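Local coordinates for protein urocanate hydratase (Paenibacillus sp. Soil724D2, PDB 7NED) that catalyses the hydration of thiourocanate in bacterial ergothioneine breakdown, probably by a urocanase-type mechanism that relies on its tightly held NAD cofactor, at residues R204-L209 with V228-N233; D236-L241 with A294-A299; V251-S256 with N315-Q320; G153-K158 with T177-A182. All blocks are in the same frame, centred on the assembly; numbering follows the deposited sequence.

Overall arrangement
All four contacts belong to the Rossmann-like domain. Interaction 1 pairs the edge strand 204-206 with strand 226-231, and interaction 4 joins the loops that lead into two inner strands. Both are partly buried; interaction 1 rests on three backbone bonds, interaction 4 on one, helped by bridging waters and small apolar contacts. Interaction 2 is a buried helix-helix contact, apolar packing plus a carboxylate oxygen set over a tyrosine face. It touches interaction 1, through Leu209 and Leu230 against helix 234-243, and interaction 3, where Tyr238 reaches Thr252. Interaction 3 is buried and polar, with side-chain hydrogen bonds beside NAD. Interactions 1 and 3 both touch that cofactor, whereas interaction 4 is plain structural packing.

Interaction 1. Residues R204-L209 with V228-N233; sequences RKTRSL and VGLTGN. With NAD (nicotinamide-adenine-dinucleotide), chain C.
Thr206 grips the turn at the end of its strand with its hydroxyl while its carbonyl holds Thr231: OG1 takes the N-H of Ser208 at 3.0 Å, an ST turn, and the backbone O receives Thr231 N at 3.1 Å. With OG1 anti to the backbone N (chi1 179°), the methyl CG2 is left facing the sheet side shared by Val228 and Leu230, and it lies 3.9 Å from Leu230 CD1. OG1 is also bonded to Glu211 in helix 209-222, which covers this face.

The strands run parallel, 20° apart. Gly229 is held from both ends, its N reaching Arg204 O at 2.8 Å and its O receiving Thr206 N at 2.9 Å. Further on, Leu230 turns its two methyls to different partners: CD1 sits against the backbone of Ser208, and CD2 meets Leu209 CD1 at 3.7 Å. Beyond the strand end, the aliphatic part of Arg207 runs beside Thr231, whose hydroxyl is bonded to Glu190.

This is a beta-alpha-beta unit of a Rossmann-like sheet, and just past the second strand Asn233 OD1 accepts from NAD N6A at 2.9 Å. With ND2 bonded to Val265 O and OD1 also to Ser235 OG, the amide is probably fixed in this orientation, its oxygen facing the adenine amino group.

Interaction 2. Residues D236-L241 with A294-A299; sequences DIYPEL and AVEVEA
Tyr238 lays one face of its ring over the side chain of Glu296. OE2 stands 3.3 Å above the ring plane, displaced toward the rim, and its nearest ring atom is Tyr238 CE1. The carboxylate is turned 75° from the ring, so this is an oxygen set over the aromatic face rather than a stack of flat groups. Glu296 gets there with an extended chain, CG anti to the backbone N (chi1 -179°), which also brings its CG to 3.7 Å from Tyr238 CD1. The polar ends are held elsewhere: Tyr238 OH bonds to Thr252 O, and Glu296 OE1 to Tyr264 OH. A leucine in place of Tyr238 would probably leave Thr252 O without its hydroxyl mate and strip the carboxylate of Glu296 of its aromatic cover.

Ala299 lets the backbones come close, its CB 3.7 Å from Tyr238 CB and 3.8 Å from Pro239 N. Pro239 has no N-H to give to the turn before it, and the helix kinks there. Its ring presses on the other helix, with CG only 3.5 Å from Val295 CG1, a tight carbon pair, the two side chains crossing at about a right angle.

The short helix segments run in broadly the same direction, 31° apart, with axes 8.3 Å from each other at closest approach. Helix 234-243 drops Tyr238 onto Leu161 and Ala163 of strand 159-163, while on helix 282-305 Val297 packs against Ile317 and Ala321 of helix 317-323.

Interaction 3. Residues V251-S256 with N315-Q320; sequences VTDQTS and NNIRSQ. With NAD (nicotinamide-adenine-dinucleotide), chain C.
Asp253 swings its carboxylate anti to the backbone N (chi1 175°), Asn315 tucks its amide between backbone N and carbonyl carbon (chi1 60°), and the side chains cross at about a right angle. Asn315 ND2 spends both protons here. One goes to the anti lone pair of Asp253 OD1 at 2.8 Å, rather bent at 133°; the other runs straighter to Thr255 O at 2.9 Å. OD1 also takes Thr255 OG1 on its syn side at 2.6 Å and, from above the carboxylate plane, Thr255 N at 2.8 Å, which closes an Asx turn. A water links Asp253 O with Asn315 OD1, and Ile317 CD1 packs 3.6 Å from Asp253 CG.

With a leucine at Asp253, the N-H and hydroxyl of Thr255 and one amide proton of Asn315 would probably be left without an acceptor, and the turn set free to move.

Both segments line the NAD pocket: Asn315 CB lies 3.2 Å from O3D of the nicotinamide ribose, and Gln254 NE2 lies 3.3 Å from nicotinamide C6N. Three donors meet on OD1, while Glu296 OE2 lies so close to Asp253 OD2 that the carboxylates may share a proton, a doubtful reading.

Interaction 4. Residues G153-K158 with T177-A182; sequences GSLAGK and TLAGAA
Ala182 N gives its proton to Lys158 O at 2.9 Å and 168°, the direct hydrogen bond between the segments. Leu155 leans on the other backbone, its CB 3.5 Å from Ala179 O and 3.9 Å from Ala181 CB. Placing CG beside the backbone N (chi1 -63°) directs the branch toward Ala179, whose CB lies 4.1 Å from Leu155 CD1. The Leu155 carbonyl is approached by the CA-H of Ala181, and Gly180 O by that of Ala156.

Two waters fill in where the backbones do not meet. One accepts from Leu155 N and donates to Ala179 O at 2.6 Å; the other takes Gly157 N and donates to Gly180 O.

The two segments lead into two parallel strands of a beta-alpha-beta crossover in the Rossmann-like domain: 153-158 runs into strand 159-163, helix 172-178 follows, and 177-182 turns from that helix into strand 182-187. Gly180 ends the helix in a Schellman motif with positive phi, where a CB would be jammed against the carbonyl O of Ala179 and point at the facing loop.

A type II turn from Leu155 to Lys158, closed by Lys158 N to Leu155 O at 2.8 Å, shapes the facing loop. Its entry is set by Ser154 OG, which accepts from Ala156 N in an ST turn. Farther out, Leu155 packs on Phe143 and Ala147 of helix 133-150, and Ala182 on Ile216 of helix 209-222.

Interaction 1. Residues R204-L209 with V228-N233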
# COMPACT_ATOMS: atom_id res chain seq x y z
N ARG A 204 -26.96 14.11 30.73
CA ARG A 204 -26.67 15.03 31.82
C ARG A 204 -25.22 15.49 31.74
O ARG A 204 -24.37 14.78 31.22
CB ARG A 204 -26.87 14.39 33.20
CG ARG A 204 -28.27 13.94 33.46
CD ARG A 204 -28.40 13.33 34.84
NE ARG A 204 -29.71 12.71 35.00
CZ ARG A 204 -30.05 11.91 36.02
NH1 ARG A 204 -29.20 11.66 37.01
NH2 ARG A 204 -31.25 11.38 36.02
N LYS A 205 -24.94 16.68 32.30
CA LYS A 205 -23.57 17.19 32.39
C LYS A 205 -23.35 17.80 33.76
O LYS A 205 -24.28 18.21 34.45
CB LYS A 205 -23.27 18.23 31.30
CG LYS A 205 -23.89 19.60 31.63
CD LYS A 205 -23.51 20.69 30.60
CE LYS A 205 -23.55 22.09 31.21
NZ LYS A 205 -23.03 23.15 30.29
N THR A 206 -22.09 17.84 34.17
CA THR A 206 -21.75 18.46 35.44
C THR A 206 -20.27 18.79 35.41
O THR A 206 -19.51 18.24 34.60
CB THR A 206 -22.07 17.54 36.60
OG1 THR A 206 -21.72 18.17 37.83
CG2 THR A 206 -21.26 16.21 36.46
N ARG A 207 -19.86 19.71 36.29
CA ARG A 207 -18.44 19.95 36.51
C ARG A 207 -17.96 19.34 37.81
O ARG A 207 -16.76 19.40 38.12
CB ARG A 207 -18.12 21.45 36.48
CG ARG A 207 -18.29 22.05 35.09
CD ARG A 207 -18.03 23.53 35.09
NE ARG A 207 -18.48 24.19 33.87
CZ ARG A 207 -17.66 24.67 32.94
NH1 ARG A 207 -16.34 24.57 33.11
NH2 ARG A 207 -18.15 25.26 31.86
N SER A 208 -18.85 18.68 38.54
CA SER A 208 -18.52 18.11 39.84
C SER A 208 -18.46 16.59 39.75
O SER A 208 -19.45 15.95 39.39
CB SER A 208 -19.56 18.55 40.86
OG SER A 208 -19.47 17.71 41.97
N LEU A 209 -17.31 16.01 40.12
CA LEU A 209 -17.20 14.56 40.15
C LEU A 209 -18.13 13.95 41.20
O LEU A 209 -18.71 12.88 40.97
CB LEU A 209 -15.76 14.14 40.42
CG LEU A 209 -15.53 12.67 40.70
CD1 LEU A 209 -15.93 11.80 39.50
CD2 LEU A 209 -14.08 12.38 41.12
N VAL A 228 -23.63 10.62 31.83
CA VAL A 228 -23.17 11.83 32.49
C VAL A 228 -21.87 12.27 31.83
O VAL A 228 -20.92 11.50 31.73
CB VAL A 228 -22.95 11.60 33.99
CG1 VAL A 228 -22.50 12.90 34.62
CG2 VAL A 228 -24.22 11.04 34.63
N GLY A 229 -21.84 13.53 31.37
CA GLY A 229 -20.62 14.13 30.89
C GLY A 229 -20.02 14.96 32.02
O GLY A 229 -20.66 15.88 32.53
N LEU A 230 -18.82 14.60 32.41
CA LEU A 230 -18.09 15.30 33.45
C LEU A 230 -16.98 16.12 32.81
O LEU A 230 -16.08 15.55 32.17
CB LEU A 230 -17.50 14.31 34.45
CG LEU A 230 -16.63 14.89 35.55
CD1 LEU A 230 -17.41 15.90 36.39
CD2 LEU A 230 -16.01 13.76 36.38
N THR A 231 -17.02 17.44 33.01
CA THR A 231 -15.95 18.29 32.51
C THR A 231 -14.71 18.11 33.36
O THR A 231 -14.71 18.41 34.56
CB THR A 231 -16.38 19.74 32.51
OG1 THR A 231 -17.49 19.88 31.63
CG2 THR A 231 -15.27 20.62 31.99
N GLY A 232 -13.64 17.63 32.73
CA GLY A 232 -12.42 17.34 33.44
C GLY A 232 -11.46 16.59 32.55
O GLY A 232 -11.79 16.19 31.42
N ASN A 233 -10.27 16.37 33.08
CA ASN A 233 -9.22 15.66 32.38
C ASN A 233 -9.17 14.22 32.86
O ASN A 233 -9.15 13.97 34.07
CB ASN A 233 -7.89 16.37 32.62
CG ASN A 233 -6.82 15.91 31.68
OD1 ASN A 233 -6.52 14.71 31.60
ND2 ASN A 233 -6.24 16.85 30.96
PA NAD C . -11.67 13.90 18.59
O1A NAD C . -10.26 14.49 18.68
O2A NAD C . -12.81 14.50 17.87
O5B NAD C . -12.19 14.01 20.20
C5B NAD C . -11.24 13.67 21.12
C4B NAD C . -11.87 14.16 22.51
O4B NAD C . -11.02 13.93 23.60
C3B NAD C . -11.99 15.70 22.32
O3B NAD C . -13.26 16.11 22.64
C2B NAD C . -10.94 16.25 23.33
O2B NAD C . -11.36 17.40 23.98
C1B NAD C . -11.01 15.14 24.38
N9A NAD C . -9.81 15.01 25.20
C8A NAD C . -8.47 15.15 24.85
N7A NAD C . -7.65 14.97 25.86
C5A NAD C . -8.48 14.66 26.93
C6A NAD C . -8.22 14.37 28.29
N6A NAD C . -6.95 14.32 28.77
N1A NAD C . -9.25 14.11 29.13
C2A NAD C . -10.49 14.20 28.60
N3A NAD C . -10.89 14.47 27.35
C4A NAD C . -9.84 14.70 26.53
O3 NAD C . -11.29 12.40 18.37
PN NAD C . -12.41 11.36 17.92
O1N NAD C . -12.88 11.29 16.50
O2N NAD C . -13.39 11.23 19.07
O5D NAD C . -11.61 9.84 18.03
C5D NAD C . -11.04 9.58 19.33
C4D NAD C . -10.23 8.32 19.26
O4D NAD C . -10.96 7.27 18.64
C3D NAD C . -9.06 8.69 18.21
O3D NAD C . -7.81 8.19 18.64
C2D NAD C . -9.49 7.94 16.89
O2D NAD C . -8.47 7.42 16.14
C1D NAD C . -10.04 6.74 17.73
N1N NAD C . -10.67 5.63 17.01
C2N NAD C . -9.74 4.91 16.29
C3N NAD C . -10.11 3.77 15.58
C7N NAD C . -9.00 3.08 14.77
O7N NAD C . -9.01 1.89 14.47
N7N NAD C . -7.98 3.88 14.30
C4N NAD C . -11.45 3.39 15.66
C5N NAD C . -12.36 4.14 16.41
C6N NAD C . -11.95 5.28 17.12

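Interaction 2. Residues D236-L241 with A294-A299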
# COMPACT_ATOMS: atom_id res chain seq x y z
N ASP A 236 -6.67 13.22 35.41
CA ASP A 236 -6.96 13.61 36.78
C ASP A 236 -8.07 12.77 37.39
O ASP A 236 -7.97 12.37 38.56
CB ASP A 236 -7.38 15.09 36.84
CG ASP A 236 -6.29 16.02 36.32
OD1 ASP A 236 -6.63 17.12 35.81
OD2 ASP A 236 -5.11 15.67 36.45
N ILE A 237 -9.13 12.49 36.62
CA ILE A 237 -10.31 11.84 37.21
C ILE A 237 -10.04 10.38 37.47
O ILE A 237 -10.41 9.84 38.53
CB ILE A 237 -11.55 12.00 36.31
CG1 ILE A 237 -11.97 13.48 36.15
CG2 ILE A 237 -12.73 11.10 36.84
CD1 ILE A 237 -12.34 14.15 37.45
N TYR A 238 -9.40 9.69 36.51
CA TYR A 238 -9.22 8.25 36.67
C TYR A 238 -8.39 7.94 37.91
O TYR A 238 -8.81 7.08 38.70
CB TYR A 238 -8.59 7.61 35.43
CG TYR A 238 -9.51 7.41 34.24
CD1 TYR A 238 -9.34 6.32 33.41
CD2 TYR A 238 -10.53 8.32 33.94
CE1 TYR A 238 -10.14 6.13 32.31
CE2 TYR A 238 -11.33 8.14 32.84
CZ TYR A 238 -11.12 7.04 32.02
OH TYR A 238 -11.91 6.86 30.91
N PRO A 239 -7.26 8.61 38.15
CA PRO A 239 -6.51 8.31 39.38
C PRO A 239 -7.29 8.66 40.63
O PRO A 239 -7.12 7.99 41.66
CB PRO A 239 -5.26 9.19 39.26
CG PRO A 239 -5.13 9.48 37.79
CD PRO A 239 -6.54 9.55 37.27
N GLU A 240 -8.14 9.68 40.56
CA GLU A 240 -8.97 10.04 41.71
C GLU A 240 -9.97 8.94 42.04
O GLU A 240 -10.22 8.65 43.21
CB GLU A 240 -9.66 11.37 41.44
CG GLU A 240 -10.70 11.76 42.47
CD GLU A 240 -10.08 12.16 43.80
OE1 GLU A 240 -10.86 12.52 44.71
OE2 GLU A 240 -8.83 12.13 43.93
N LEU A 241 -10.56 8.30 41.03
CA LEU A 241 -11.44 7.18 41.34
C LEU A 241 -10.67 6.04 41.98
O LEU A 241 -11.17 5.35 42.87
CB LEU A 241 -12.15 6.70 40.07
CG LEU A 241 -13.02 7.75 39.40
CD1 LEU A 241 -13.53 7.19 38.09
CD2 LEU A 241 -14.18 8.11 40.34
N ALA A 294 0.20 8.12 30.41
CA ALA A 294 0.76 7.09 31.28
C ALA A 294 0.04 7.03 32.63
O ALA A 294 -0.28 5.95 33.14
CB ALA A 294 2.26 7.34 31.46
N VAL A 295 -0.23 8.19 33.23
CA VAL A 295 -0.97 8.24 34.49
C VAL A 295 -2.37 7.63 34.32
O VAL A 295 -2.86 6.88 35.19
CB VAL A 295 -1.07 9.69 35.00
CG1 VAL A 295 -2.09 9.77 36.11
CG2 VAL A 295 0.29 10.17 35.46
N GLU A 296 -3.05 8.00 33.25
CA GLU A 296 -4.39 7.47 33.02
C GLU A 296 -4.36 5.96 32.88
O GLU A 296 -5.19 5.27 33.47
CB GLU A 296 -5.02 8.13 31.78
CG GLU A 296 -6.44 7.61 31.56
CD GLU A 296 -7.15 8.20 30.35
OE1 GLU A 296 -6.62 9.14 29.67
OE2 GLU A 296 -8.25 7.70 30.09
N VAL A 297 -3.43 5.42 32.11
CA VAL A 297 -3.41 3.97 31.91
C VAL A 297 -2.97 3.24 33.17
O VAL A 297 -3.42 2.12 33.44
CB VAL A 297 -2.51 3.61 30.71
CG1 VAL A 297 -2.32 2.10 30.64
CG2 VAL A 297 -3.10 4.16 29.42
N GLU A 298 -2.08 3.83 33.97
CA GLU A 298 -1.79 3.24 35.27
C GLU A 298 -3.06 3.10 36.10
O GLU A 298 -3.31 2.06 36.72
CB GLU A 298 -0.78 4.10 36.03
CG GLU A 298 0.65 3.84 35.63
CD GLU A 298 1.09 2.45 36.03
OE1 GLU A 298 1.18 2.16 37.25
OE2 GLU A 298 1.44 1.66 35.12
N ALA A 299 -3.88 4.14 36.11
CA ALA A 299 -5.17 4.06 36.79
C ALA A 299 -6.04 2.96 36.19
O ALA A 299 -6.66 2.17 36.92
CB ALA A 299 -5.85 5.42 36.75

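Interaction 3. Residues V251-S256 with N315-Q320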
# COMPACT_ATOMS: atom_id res chain seq x y z
N VAL A 251 -14.17 -0.03 32.07
CA VAL A 251 -13.37 1.17 31.92
C VAL A 251 -12.74 1.15 30.53
O VAL A 251 -12.11 0.16 30.16
CB VAL A 251 -12.28 1.26 32.99
CG1 VAL A 251 -11.43 2.53 32.76
CG2 VAL A 251 -12.92 1.21 34.42
N THR A 252 -12.89 2.25 29.80
CA THR A 252 -12.13 2.43 28.55
C THR A 252 -11.80 3.91 28.42
O THR A 252 -11.86 4.67 29.39
CB THR A 252 -12.90 1.84 27.35
OG1 THR A 252 -12.07 1.94 26.18
CG2 THR A 252 -14.21 2.54 27.07
N ASP A 253 -11.40 4.31 27.21
CA ASP A 253 -11.01 5.68 26.94
C ASP A 253 -11.18 5.89 25.45
O ASP A 253 -10.92 4.98 24.67
CB ASP A 253 -9.55 5.93 27.36
CG ASP A 253 -9.07 7.34 26.98
OD1 ASP A 253 -8.73 7.58 25.80
OD2 ASP A 253 -9.06 8.21 27.87
N GLN A 254 -11.67 7.05 25.06
CA GLN A 254 -11.66 7.33 23.65
C GLN A 254 -11.32 8.79 23.42
O GLN A 254 -11.90 9.47 22.57
CB GLN A 254 -12.97 6.92 22.99
CG GLN A 254 -12.70 6.43 21.57
CD GLN A 254 -13.93 5.90 20.92
OE1 GLN A 254 -15.05 6.15 21.37
NE2 GLN A 254 -13.73 5.02 19.93
N THR A 255 -10.28 9.21 24.10
CA THR A 255 -9.70 10.49 23.86
C THR A 255 -8.84 10.35 22.58
O THR A 255 -8.52 9.29 22.11
CB THR A 255 -8.75 10.90 24.99
OG1 THR A 255 -7.75 9.93 25.14
CG2 THR A 255 -9.49 11.07 26.32
N SER A 256 -8.31 11.45 22.14
CA SER A 256 -7.43 11.44 21.01
C SER A 256 -5.96 11.14 21.45
O SER A 256 -5.13 11.91 21.21
CB SER A 256 -7.50 12.77 20.28
OG SER A 256 -7.34 13.82 21.19
N ASN A 315 -7.48 3.61 20.24
CA ASN A 315 -6.87 4.92 20.06
C ASN A 315 -5.38 4.91 20.37
O ASN A 315 -4.83 5.96 20.67
CB ASN A 315 -7.58 5.98 20.89
CG ASN A 315 -7.55 5.67 22.41
OD1 ASN A 315 -7.14 4.58 22.82
ND2 ASN A 315 -8.03 6.62 23.22
N ASN A 316 -4.71 3.75 20.25
CA ASN A 316 -3.29 3.64 20.65
C ASN A 316 -2.99 4.16 22.03
O ASN A 316 -1.86 4.57 22.30
CB ASN A 316 -2.35 4.29 19.63
CG ASN A 316 -2.03 3.39 18.44
OD1 ASN A 316 -2.87 2.76 17.83
ND2 ASN A 316 -0.76 3.46 18.05
N ILE A 317 -3.95 4.07 22.96
CA ILE A 317 -3.62 4.61 24.27
C ILE A 317 -2.60 3.70 24.95
O ILE A 317 -1.72 4.19 25.66
CB ILE A 317 -4.87 4.82 25.14
CG1 ILE A 317 -4.47 5.67 26.36
CG2 ILE A 317 -5.39 3.48 25.57
CD1 ILE A 317 -5.64 6.18 27.25
N ARG A 318 -2.65 2.37 24.72
CA ARG A 318 -1.69 1.49 25.38
C ARG A 318 -0.31 1.67 24.78
O ARG A 318 0.69 1.71 25.51
CB ARG A 318 -2.12 0.02 25.28
CG ARG A 318 -3.42 -0.33 26.06
CD ARG A 318 -3.93 -1.70 25.60
NE ARG A 318 -4.02 -1.71 24.14
CZ ARG A 318 -3.94 -2.80 23.39
NH1 ARG A 318 -3.81 -3.99 23.95
NH2 ARG A 318 -3.97 -2.71 22.06
N SER A 319 -0.24 1.79 23.44
CA SER A 319 1.03 2.07 22.79
C SER A 319 1.67 3.33 23.36
O SER A 319 2.85 3.32 23.69
CB SER A 319 0.84 2.20 21.27
OG SER A 319 0.17 1.07 20.75
N GLN A 320 0.89 4.41 23.47
CA GLN A 320 1.44 5.64 24.04
C GLN A 320 1.89 5.41 25.47
O GLN A 320 3.03 5.72 25.83
CB GLN A 320 0.41 6.77 23.97
CG GLN A 320 -0.04 7.14 22.57
CD GLN A 320 0.98 8.01 21.84
OE1 GLN A 320 2.19 7.90 22.08
NE2 GLN A 320 0.50 8.87 20.95
PA NAD C . -11.67 13.90 18.59
O1A NAD C . -10.26 14.49 18.68
O2A NAD C . -12.81 14.50 17.87
O5B NAD C . -12.19 14.01 20.20
C5B NAD C . -11.24 13.67 21.12
C4B NAD C . -11.87 14.16 22.51
O4B NAD C . -11.02 13.93 23.60
C3B NAD C . -11.99 15.70 22.32
O3B NAD C . -13.26 16.11 22.64
C2B NAD C . -10.94 16.25 23.33
O2B NAD C . -11.36 17.40 23.98
C1B NAD C . -11.01 15.14 24.38
N9A NAD C . -9.81 15.01 25.20
C8A NAD C . -8.47 15.15 24.85
N7A NAD C . -7.65 14.97 25.86
C5A NAD C . -8.48 14.66 26.93
C6A NAD C . -8.22 14.37 28.29
N6A NAD C . -6.95 14.32 28.77
N1A NAD C . -9.25 14.11 29.13
C2A NAD C . -10.49 14.20 28.60
N3A NAD C . -10.89 14.47 27.35
C4A NAD C . -9.84 14.70 26.53
O3 NAD C . -11.29 12.40 18.37
PN NAD C . -12.41 11.36 17.92
O1N NAD C . -12.88 11.29 16.50
O2N NAD C . -13.39 11.23 19.07
O5D NAD C . -11.61 9.84 18.03
C5D NAD C . -11.04 9.58 19.33
C4D NAD C . -10.23 8.32 19.26
O4D NAD C . -10.96 7.27 18.64
C3D NAD C . -9.06 8.69 18.21
O3D NAD C . -7.81 8.19 18.64
C2D NAD C . -9.49 7.94 16.89
O2D NAD C . -8.47 7.42 16.14
C1D NAD C . -10.04 6.74 17.73
N1N NAD C . -10.67 5.63 17.01
C2N NAD C . -9.74 4.91 16.29
C3N NAD C . -10.11 3.77 15.58
C7N NAD C . -9.00 3.08 14.77
O7N NAD C . -9.01 1.89 14.47
N7N NAD C . -7.98 3.88 14.30
C4N NAD C . -11.45 3.39 15.66
C5N NAD C . -12.36 4.14 16.41
C6N NAD C . -11.95 5.28 17.12
O HOH W 1 -8.76 3.22 24.62

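Interaction 4. Residues G153-K158 with T177-A182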
# COMPACT_ATOMS: atom_id res chain seq x y z
N GLY A 153 -25.48 -11.00 30.23
CA GLY A 153 -26.21 -10.45 29.12
C GLY A 153 -26.81 -9.07 29.34
O GLY A 153 -27.48 -8.56 28.43
N SER A 154 -26.56 -8.42 30.47
CA SER A 154 -27.16 -7.11 30.70
C SER A 154 -26.18 -6.21 31.42
O SER A 154 -25.56 -6.63 32.39
CB SER A 154 -28.46 -7.21 31.54
OG SER A 154 -28.95 -5.90 31.74
N LEU A 155 -26.07 -4.96 30.95
CA LEU A 155 -25.38 -3.88 31.65
C LEU A 155 -26.29 -3.06 32.55
O LEU A 155 -25.87 -2.04 33.12
CB LEU A 155 -24.71 -2.93 30.63
CG LEU A 155 -23.65 -3.63 29.80
CD1 LEU A 155 -22.83 -2.52 29.13
CD2 LEU A 155 -22.77 -4.48 30.67
N ALA A 156 -27.55 -3.44 32.69
CA ALA A 156 -28.39 -2.71 33.63
C ALA A 156 -27.76 -2.79 35.02
O ALA A 156 -27.37 -3.86 35.47
CB ALA A 156 -29.81 -3.28 33.66
N GLY A 157 -27.66 -1.64 35.71
CA GLY A 157 -26.95 -1.59 36.98
C GLY A 157 -25.44 -1.73 36.87
O GLY A 157 -24.77 -2.02 37.86
N LYS A 158 -24.86 -1.52 35.69
CA LYS A 158 -23.41 -1.55 35.55
C LYS A 158 -22.90 -0.17 35.19
O LYS A 158 -23.56 0.59 34.47
CB LYS A 158 -22.96 -2.58 34.51
CG LYS A 158 -23.49 -4.00 34.83
CD LYS A 158 -22.95 -4.48 36.18
CE LYS A 158 -23.67 -5.76 36.65
NZ LYS A 158 -23.04 -6.34 37.89
N THR A 177 -26.09 4.11 27.15
CA THR A 177 -27.48 4.04 27.65
C THR A 177 -28.36 3.12 26.81
O THR A 177 -29.29 2.49 27.34
CB THR A 177 -28.10 5.43 27.75
OG1 THR A 177 -28.12 6.06 26.47
CG2 THR A 177 -27.34 6.29 28.78
N LEU A 178 -28.10 3.00 25.50
CA LEU A 178 -28.82 2.01 24.72
C LEU A 178 -28.62 0.60 25.27
O LEU A 178 -29.52 -0.25 25.16
CB LEU A 178 -28.37 2.06 23.24
CG LEU A 178 -28.90 3.28 22.48
CD1 LEU A 178 -28.23 3.40 21.16
CD2 LEU A 178 -30.43 3.23 22.28
N ALA A 179 -27.45 0.32 25.84
CA ALA A 179 -27.17 -0.96 26.46
C ALA A 179 -27.63 -1.04 27.91
O ALA A 179 -27.36 -2.04 28.58
CB ALA A 179 -25.67 -1.26 26.40
N GLY A 180 -28.28 0.00 28.42
CA GLY A 180 -28.84 -0.02 29.75
C GLY A 180 -27.90 0.43 30.85
O GLY A 180 -28.29 0.37 32.01
N ALA A 181 -26.68 0.87 30.51
CA ALA A 181 -25.60 1.11 31.45
C ALA A 181 -25.70 2.50 32.06
O ALA A 181 -26.39 3.38 31.54
CB ALA A 181 -24.22 0.98 30.77
N ALA A 182 -25.01 2.69 33.17
CA ALA A 182 -24.79 4.02 33.72
C ALA A 182 -23.38 4.41 33.30
O ALA A 182 -22.40 3.80 33.74
CB ALA A 182 -24.93 4.01 35.24
O HOH W 2 -27.07 -4.59 28.24
O HOH W 3 -27.80 0.89 34.73